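Local coordinates for protein PtLCIB4 H88A mutant (Phaeodactylum tricornutum, PDB 5B5Z) that binds zinc and, as a member of the LCIB family of beta-carbonic anhydrases, probably interconverts carbon dioxide and bicarbonate in its unmutated form, at residues L84-P88 / A216-V221; D233-A239 / I263-S267. All coordinates share one frame; numbering follows the deposited sequence.

Contact 1. Residues L84-P88 / A216-V221; sequences LAGFP and AQQKLV
Ala216 meets Phe87 at the rim of the ring: its CB lies near the ring plane, 3.7 Å from Phe87 CE1. One residue on, Gln217 takes the ring from another direction. Its CG sits over one face, 4.0 Å from the centroid of the Phe87 ring and 20° off the normal, which meets the geometry of a CH-pi contact. With CG anti to its own carbonyl carbon (chi1 -76°) and the chain extended beyond, Gln217 passes across the ring, and its amide arrives at the Ala85-Gly86 backbone, tilted 70° from the ring plane. There NE2 lies 2.8 Å from Ala85 O and donates a hydrogen bond to Gly113 O on strand 107-117. A CB on Gly86 would fall 2.7 Å from Gln217 NE2 and, at these backbone angles, would also press on the carbonyl oxygen of Ala85, so glycine is needed on two counts. An alanine in place of Gln217 would remove both CG and the amide, and is likely to leave that face of Phe87 without the CG contact and the Gly113 carbonyl without its mate. Further along the helix, Leu220 brings CD2 to 3.6 Å from Pro88 CG, while the same methyl meets Phe87 more loosely, 4.2 Å from CD1. Val221 adds CG2 at 3.9 Å from Pro88 CG, so the proline ring packs on two successive residues of the helix. Val188 and Met191 of helix 183-192 also pack on Phe87. Helix 205-228 thus packs against the loop carrying Ala85, whose side chain is about 5 Å from the zinc ion held by Cys59, His115 and Cys139. Chemically, one mostly apolar surface seats Phe87 and Pro88, and a single buried amide, tied to the central sheet, lies against the loop beside the metal site.

Contact 2. Residues D233-A239 / I263-S267; sequences DGDGQIA and IRDSS
Ile238 and Arg264 form the hydrogen-bonded pair of an antiparallel beta hairpin built from strands 238-247 and 255-264, and the contact lies at the hairpin's open end. Two backbone bonds define this pair: Ile238 N reaches Arg264 O at 3.0 Å with an angle of 163° at the hydrogen, and Arg264 N reaches Ile238 O at 2.8 Å with 171°. Ala239 and Ile263 follow as a non-hydrogen-bonded pair, their side chains on the other face of the sheet from Ile238 and Arg264. Leu42 and Tyr47 cover both Ala239 and Ile263. The packing round Ile263 is close: its CG2 lies against the end of the Gln237 side chain, 3.5 Å from OE1. Gln237 runs extended across the isoleucine, and OE1 is hydrogen-bonded to the hydroxyl of Tyr47, which limits how the amide can turn. Arg264, on the face it shares with Ile238, carries its guanidinium to a salt bridge with Asp226 of helix 205-228.

On the N-terminal side of Gln237 the ladder gives way to a looser, more exposed end. A type II' turn from Asp233 to Gly236, closed by Gly236 N to Asp233 O at 3.1 Å, has Gly234 at its second position with positive phi, a setting in which glycine is common. Here the two segments no longer pair backbone to backbone: Gly236 O and Ser266 N stand 3.4 Å apart at a poor angle, and a water bridges them instead. Ser266 turns its side chain toward the turn; its chi1 of 65° places OG between the backbone N and carbonyl carbon and 2.8 Å from Gly234 O. The bridging water accepts from Ser266 N at 2.7 Å and donates to the carbonyl oxygens of both Gly234 and Gly236.

How the contacts relate
Contact 1 is core and contact 2 lies toward the periphery: their centres stand about 8 and 21 Å from the centre of the chain. They follow one another in sequence without touching, their nearest atoms about 6 Å apart. Two elements nevertheless tie them together. Helix 205-228 supplies 216-221 to contact 1 and, farther along, Asp226 to Arg264 of contact 2; strand 107-117 accepts the amide of Gln217 and also pairs with strand 238-247. Contact 1 joins a loop to a helix mainly through side chains, with one amide against the loop backbone, near the zinc, whereas contact 2 relies on backbone bonding that passes into water-mediated bonding toward the turn.

Contact 1. Residues L84-P88 / A216-V221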
ATOM      1  N   LEU A  84      -0.020   1.696  -7.900  1.00 12.41           N
ATOM      2  CA  LEU A  84      -0.840   1.355  -9.062  1.00 13.20           C
ATOM      3  C   LEU A  84      -0.204   0.251  -9.916  1.00 11.67           C
ATOM      4  O   LEU A  84       0.983   0.287 -10.215  1.00 11.93           O
ATOM      5  CB  LEU A  84      -1.085   2.610  -9.904  1.00 12.55           C
ATOM      6  CG  LEU A  84      -1.936   3.676  -9.206  1.00 13.96           C
ATOM      7  CD1 LEU A  84      -2.038   4.888 -10.096  1.00 15.72           C
ATOM      8  CD2 LEU A  84      -3.315   3.117  -8.859  1.00 15.91           C
ATOM      9  N   ALA A  85      -1.021  -0.731 -10.288  1.00 12.98           N
ATOM     10  CA  ALA A  85      -0.630  -1.885 -11.110  1.00 11.10           C
ATOM     11  C   ALA A  85       0.368  -2.831 -10.442  1.00 12.03           C
ATOM     12  O   ALA A  85       0.770  -3.821 -11.043  1.00 11.90           O
ATOM     13  CB  ALA A  85      -0.090  -1.418 -12.446  1.00 13.04           C
ATOM     14  N   GLY A  86       0.756  -2.539  -9.198  1.00 11.91           N
ATOM     15  CA  GLY A  86       1.674  -3.392  -8.453  1.00 11.92           C
ATOM     16  C   GLY A  86       3.161  -3.086  -8.600  1.00 12.98           C
ATOM     17  O   GLY A  86       3.998  -3.807  -8.059  1.00 14.06           O
ATOM     18  N   PHE A  87       3.507  -2.024  -9.325  1.00 13.83           N
ATOM     19  CA  PHE A  87       4.909  -1.600  -9.402  1.00 13.44           C
ATOM     20  C   PHE A  87       5.451  -1.176  -8.045  1.00 15.12           C
ATOM     21  O   PHE A  87       4.717  -0.616  -7.251  1.00 14.84           O
ATOM     22  CB  PHE A  87       5.065  -0.462 -10.403  1.00 15.06           C
ATOM     23  CG  PHE A  87       4.932  -0.910 -11.827  1.00 14.79           C
ATOM     24  CD1 PHE A  87       6.030  -1.405 -12.515  1.00 15.73           C
ATOM     25  CD2 PHE A  87       3.708  -0.865 -12.463  1.00 13.82           C
ATOM     26  CE1 PHE A  87       5.899  -1.832 -13.833  1.00 14.62           C
ATOM     27  CE2 PHE A  87       3.572  -1.292 -13.776  1.00 17.33           C
ATOM     28  CZ  PHE A  87       4.675  -1.773 -14.460  1.00 14.92           C
ATOM     29  N   PRO A  88       6.746  -1.448  -7.785  1.00 13.78           N
ATOM     30  CA  PRO A  88       7.385  -1.146  -6.495  1.00 14.82           C
ATOM     31  C   PRO A  88       7.709   0.338  -6.329  1.00 15.60           C
ATOM     32  O   PRO A  88       8.866   0.731  -6.258  1.00 16.35           O
ATOM     33  CB  PRO A  88       8.662  -2.004  -6.531  1.00 14.26           C
ATOM     34  CG  PRO A  88       8.996  -2.108  -8.001  1.00 15.67           C
ATOM     35  CD  PRO A  88       7.635  -2.221  -8.674  1.00 16.14           C
ATOM     36  N   ALA A 216       7.599  -5.988 -16.856  1.00 14.07           N
ATOM     37  CA  ALA A 216       8.092  -4.667 -16.511  1.00 14.86           C
ATOM     38  C   ALA A 216       8.426  -4.573 -15.020  1.00 15.68           C
ATOM     39  O   ALA A 216       9.421  -3.975 -14.630  1.00 16.97           O
ATOM     40  CB  ALA A 216       7.063  -3.608 -16.910  1.00 14.51           C
ATOM     41  N   GLN A 217       7.588  -5.185 -14.191  1.00 14.41           N
ATOM     42  CA  GLN A 217       7.806  -5.214 -12.754  1.00 15.06           C
ATOM     43  C   GLN A 217       9.075  -5.967 -12.412  1.00 13.60           C
ATOM     44  O   GLN A 217       9.844  -5.541 -11.555  1.00 15.49           O
ATOM     45  CB  GLN A 217       6.643  -5.894 -12.031  1.00 14.51           C
ATOM     46  CG  GLN A 217       5.383  -5.074 -11.880  1.00 16.00           C
ATOM     47  CD  GLN A 217       4.365  -5.771 -10.985  1.00 16.01           C
ATOM     48  OE1 GLN A 217       4.672  -6.775 -10.328  1.00 16.83           O
ATOM     49  NE2 GLN A 217       3.151  -5.236 -10.947  1.00 15.05           N
ATOM     50  N   GLN A 218       9.281  -7.097 -13.075  1.00 14.59           N
ATOM     51  CA  GLN A 218      10.399  -7.954 -12.718  1.00 14.67           C
ATOM     52  C   GLN A 218      11.713  -7.200 -12.949  1.00 15.14           C
ATOM     53  O   GLN A 218      12.646  -7.293 -12.146  1.00 17.21           O
ATOM     54  CB  GLN A 218      10.344  -9.270 -13.513  1.00 17.35           C
ATOM     55  CG  GLN A 218      11.569 -10.161 -13.326  1.00 21.25           C
ATOM     56  CD  GLN A 218      12.653  -9.845 -14.344  1.00 21.08           C
ATOM     57  OE1 GLN A 218      12.383  -9.757 -15.535  1.00 33.70           O
ATOM     58  NE2 GLN A 218      13.874  -9.652 -13.870  1.00 35.70           N
ATOM     59  N   LYS A 219      11.771  -6.431 -14.029  1.00 16.29           N
ATOM     60  CA  LYS A 219      12.961  -5.625 -14.305  1.00 18.39           C
ATOM     61  C   LYS A 219      13.209  -4.562 -13.234  1.00 16.81           C
ATOM     62  O   LYS A 219      14.350  -4.344 -12.809  1.00 17.78           O
ATOM     63  CB  LYS A 219      12.835  -4.953 -15.681  1.00 17.98           C
ATOM     64  CG  LYS A 219      12.832  -5.919 -16.840  1.00 24.19           C
ATOM     65  CD  LYS A 219      12.767  -5.174 -18.175  1.00 27.92           C
ATOM     66  CE  LYS A 219      12.348  -6.077 -19.315  1.00 33.92           C
ATOM     67  NZ  LYS A 219      11.871  -5.258 -20.473  1.00 36.04           N
ATOM     68  N   LEU A 220      12.143  -3.887 -12.804  1.00 15.67           N
ATOM     69  CA  LEU A 220      12.285  -2.834 -11.804  1.00 13.85           C
ATOM     70  C   LEU A 220      12.637  -3.413 -10.436  1.00 15.03           C
ATOM     71  O   LEU A 220      13.484  -2.867  -9.719  1.00 15.59           O
ATOM     72  CB  LEU A 220      11.003  -1.995 -11.728  1.00 15.96           C
ATOM     73  CG  LEU A 220      11.003  -0.802 -10.772  1.00 17.19           C
ATOM     74  CD1 LEU A 220      12.143   0.140 -11.089  1.00 20.45           C
ATOM     75  CD2 LEU A 220       9.675  -0.030 -10.838  1.00 20.17           C
ATOM     76  N   VAL A 221      11.985  -4.513 -10.070  1.00 14.70           N
ATOM     77  CA  VAL A 221      12.299  -5.176  -8.797  1.00 12.93           C
ATOM     78  C   VAL A 221      13.764  -5.618  -8.773  1.00 15.60           C
ATOM     79  O   VAL A 221      14.485  -5.376  -7.796  1.00 16.67           O
ATOM     80  CB  VAL A 221      11.368  -6.376  -8.555  1.00 13.94           C
ATOM     81  CG1 VAL A 221      11.860  -7.221  -7.354  1.00 17.36           C
ATOM     82  CG2 VAL A 221       9.953  -5.862  -8.334  1.00 16.37           C
TER

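Contact 2. Residues D233-A239 / I263-S267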
ATOM      1  N   ASP A 233      22.125  -7.307   5.800  1.00 48.92           N
ATOM      2  CA  ASP A 233      23.347  -7.458   6.581  1.00 50.73           C
ATOM      3  C   ASP A 233      23.886  -8.887   6.643  1.00 50.41           C
ATOM      4  O   ASP A 233      23.353  -9.734   7.358  1.00 53.10           O
ATOM      5  CB  ASP A 233      23.112  -6.935   8.001  1.00 51.41           C
ATOM      6  CG  ASP A 233      22.987  -5.423   8.050  1.00 53.07           C
ATOM      7  OD1 ASP A 233      23.397  -4.759   7.072  1.00 54.83           O
ATOM      8  OD2 ASP A 233      22.461  -4.897   9.055  1.00 53.20           O
ATOM      9  N   GLY A 234      24.948  -9.133   5.880  1.00 47.87           N
ATOM     10  CA  GLY A 234      25.773 -10.319   6.033  1.00 47.51           C
ATOM     11  C   GLY A 234      25.133 -11.667   5.770  1.00 47.39           C
ATOM     12  O   GLY A 234      25.268 -12.228   4.682  1.00 48.55           O
ATOM     13  N   ASP A 235      24.460 -12.200   6.782  1.00 46.87           N
ATOM     14  CA  ASP A 235      23.832 -13.513   6.679  1.00 47.73           C
ATOM     15  C   ASP A 235      22.409 -13.408   6.141  1.00 43.44           C
ATOM     16  O   ASP A 235      21.811 -14.404   5.729  1.00 43.70           O
ATOM     17  CB  ASP A 235      23.821 -14.202   8.041  1.00 48.72           C
ATOM     18  CG  ASP A 235      23.023 -13.428   9.074  1.00 51.46           C
ATOM     19  OD1 ASP A 235      23.252 -12.204   9.212  1.00 49.50           O
ATOM     20  OD2 ASP A 235      22.161 -14.041   9.741  1.00 50.79           O
ATOM     21  N   GLY A 236      21.870 -12.193   6.159  1.00 42.79           N
ATOM     22  CA  GLY A 236      20.496 -11.961   5.758  1.00 36.19           C
ATOM     23  C   GLY A 236      20.271 -12.203   4.279  1.00 34.56           C
ATOM     24  O   GLY A 236      21.151 -11.957   3.454  1.00 34.79           O
ATOM     25  N   GLN A 237      19.080 -12.682   3.946  1.00 27.09           N
ATOM     26  CA  GLN A 237      18.745 -12.962   2.561  1.00 25.64           C
ATOM     27  C   GLN A 237      17.481 -12.238   2.163  1.00 22.50           C
ATOM     28  O   GLN A 237      16.767 -11.716   3.017  1.00 20.90           O
ATOM     29  CB  GLN A 237      18.551 -14.457   2.342  1.00 25.66           C
ATOM     30  CG  GLN A 237      19.778 -15.292   2.612  1.00 30.78           C
ATOM     31  CD  GLN A 237      19.469 -16.770   2.560  1.00 30.70           C
ATOM     32  OE1 GLN A 237      18.341 -17.190   2.832  1.00 29.70           O
ATOM     33  NE2 GLN A 237      20.468 -17.569   2.202  1.00 34.80           N
ATOM     34  N   ILE A 238      17.213 -12.236   0.861  1.00 21.18           N
ATOM     35  CA  ILE A 238      15.919 -11.836   0.334  1.00 18.33           C
ATOM     36  C   ILE A 238      15.360 -12.964  -0.514  1.00 19.15           C
ATOM     37  O   ILE A 238      15.964 -13.360  -1.513  1.00 21.17           O
ATOM     38  CB  ILE A 238      15.995 -10.573  -0.548  1.00 20.89           C
ATOM     39  CG1 ILE A 238      16.855  -9.502   0.115  1.00 31.28           C
ATOM     40  CG2 ILE A 238      14.581 -10.073  -0.856  1.00 26.84           C
ATOM     41  CD1 ILE A 238      17.391  -8.483  -0.854  1.00 36.71           C
ATOM     42  N   ALA A 239      14.222 -13.497  -0.102  1.00 15.83           N
ATOM     43  CA  ALA A 239      13.507 -14.481  -0.885  1.00 14.95           C
ATOM     44  C   ALA A 239      12.483 -13.709  -1.687  1.00 16.18           C
ATOM     45  O   ALA A 239      11.906 -12.749  -1.192  1.00 15.23           O
ATOM     46  CB  ALA A 239      12.842 -15.523  -0.009  1.00 17.14           C
ATOM     47  N   ILE A 263      16.096 -17.136  -4.044  1.00 20.90           N
ATOM     48  CA  ILE A 263      16.696 -16.523  -2.875  1.00 19.49           C
ATOM     49  C   ILE A 263      17.994 -15.834  -3.271  1.00 24.55           C
ATOM     50  O   ILE A 263      18.800 -16.390  -4.017  1.00 25.02           O
ATOM     51  CB  ILE A 263      16.980 -17.556  -1.772  1.00 20.88           C
ATOM     52  CG1 ILE A 263      15.694 -18.262  -1.340  1.00 18.33           C
ATOM     53  CG2 ILE A 263      17.613 -16.875  -0.578  1.00 21.20           C
ATOM     54  CD1 ILE A 263      15.933 -19.367  -0.312  1.00 20.55           C
ATOM     55  N   ARG A 264      18.172 -14.610  -2.790  1.00 21.28           N
ATOM     56  CA  ARG A 264      19.392 -13.844  -3.015  1.00 25.72           C
ATOM     57  C   ARG A 264      20.102 -13.607  -1.688  1.00 28.32           C
ATOM     58  O   ARG A 264      19.453 -13.522  -0.650  1.00 25.71           O
ATOM     59  CB  ARG A 264      19.071 -12.509  -3.690  1.00 30.91           C
ATOM     60  CG  ARG A 264      18.442 -12.641  -5.070  1.00 31.72           C
ATOM     61  CD  ARG A 264      17.815 -11.315  -5.511  1.00 36.38           C
ATOM     62  NE  ARG A 264      18.758 -10.206  -5.392  1.00 38.59           N
ATOM     63  CZ  ARG A 264      19.189  -9.466  -6.412  1.00 37.00           C
ATOM     64  NH1 ARG A 264      18.749  -9.694  -7.641  1.00 39.09           N
ATOM     65  NH2 ARG A 264      20.051  -8.482  -6.198  1.00 31.67           N
ATOM     66  N   ASP A 265      21.429 -13.495  -1.713  1.00 33.72           N
ATOM     67  CA  ASP A 265      22.174 -13.207  -0.485  1.00 35.17           C
ATOM     68  C   ASP A 265      22.412 -11.710  -0.321  1.00 37.59           C
ATOM     69  O   ASP A 265      21.992 -10.914  -1.162  1.00 37.36           O
ATOM     70  CB  ASP A 265      23.507 -13.975  -0.450  1.00 37.91           C
ATOM     71  CG  ASP A 265      24.439 -13.619  -1.603  1.00 41.91           C
ATOM     72  OD1 ASP A 265      24.192 -12.628  -2.324  1.00 40.42           O
ATOM     73  OD2 ASP A 265      25.436 -14.348  -1.788  1.00 41.55           O
ATOM     74  N   SER A 266      23.096 -11.335   0.758  1.00 39.12           N
ATOM     75  CA  SER A 266      23.297  -9.927   1.095  1.00 43.74           C
ATOM     76  C   SER A 266      24.197  -9.210   0.090  1.00 42.81           C
ATOM     77  O   SER A 266      24.283  -7.982   0.099  1.00 45.31           O
ATOM     78  CB  SER A 266      23.882  -9.792   2.509  1.00 45.13           C
ATOM     79  OG  SER A 266      25.182 -10.352   2.592  1.00 46.17           O
ATOM     80  N   SER A 267      24.859  -9.978  -0.773  1.00 41.24           N
ATOM     81  CA  SER A 267      25.714  -9.410  -1.810  1.00 42.57           C
ATOM     82  C   SER A 267      25.023  -9.343  -3.168  1.00 44.36           C
ATOM     83  O   SER A 267      25.646  -8.989  -4.167  1.00 45.36           O
ATOM     84  CB  SER A 267      27.010 -10.216  -1.938  1.00 44.08           C
ATOM     85  OG  SER A 267      27.582 -10.470  -0.670  1.00 48.63           O
TER
HETATM   86  O   HOH W   1      23.584 -13.095   2.680  1.00 43.32           O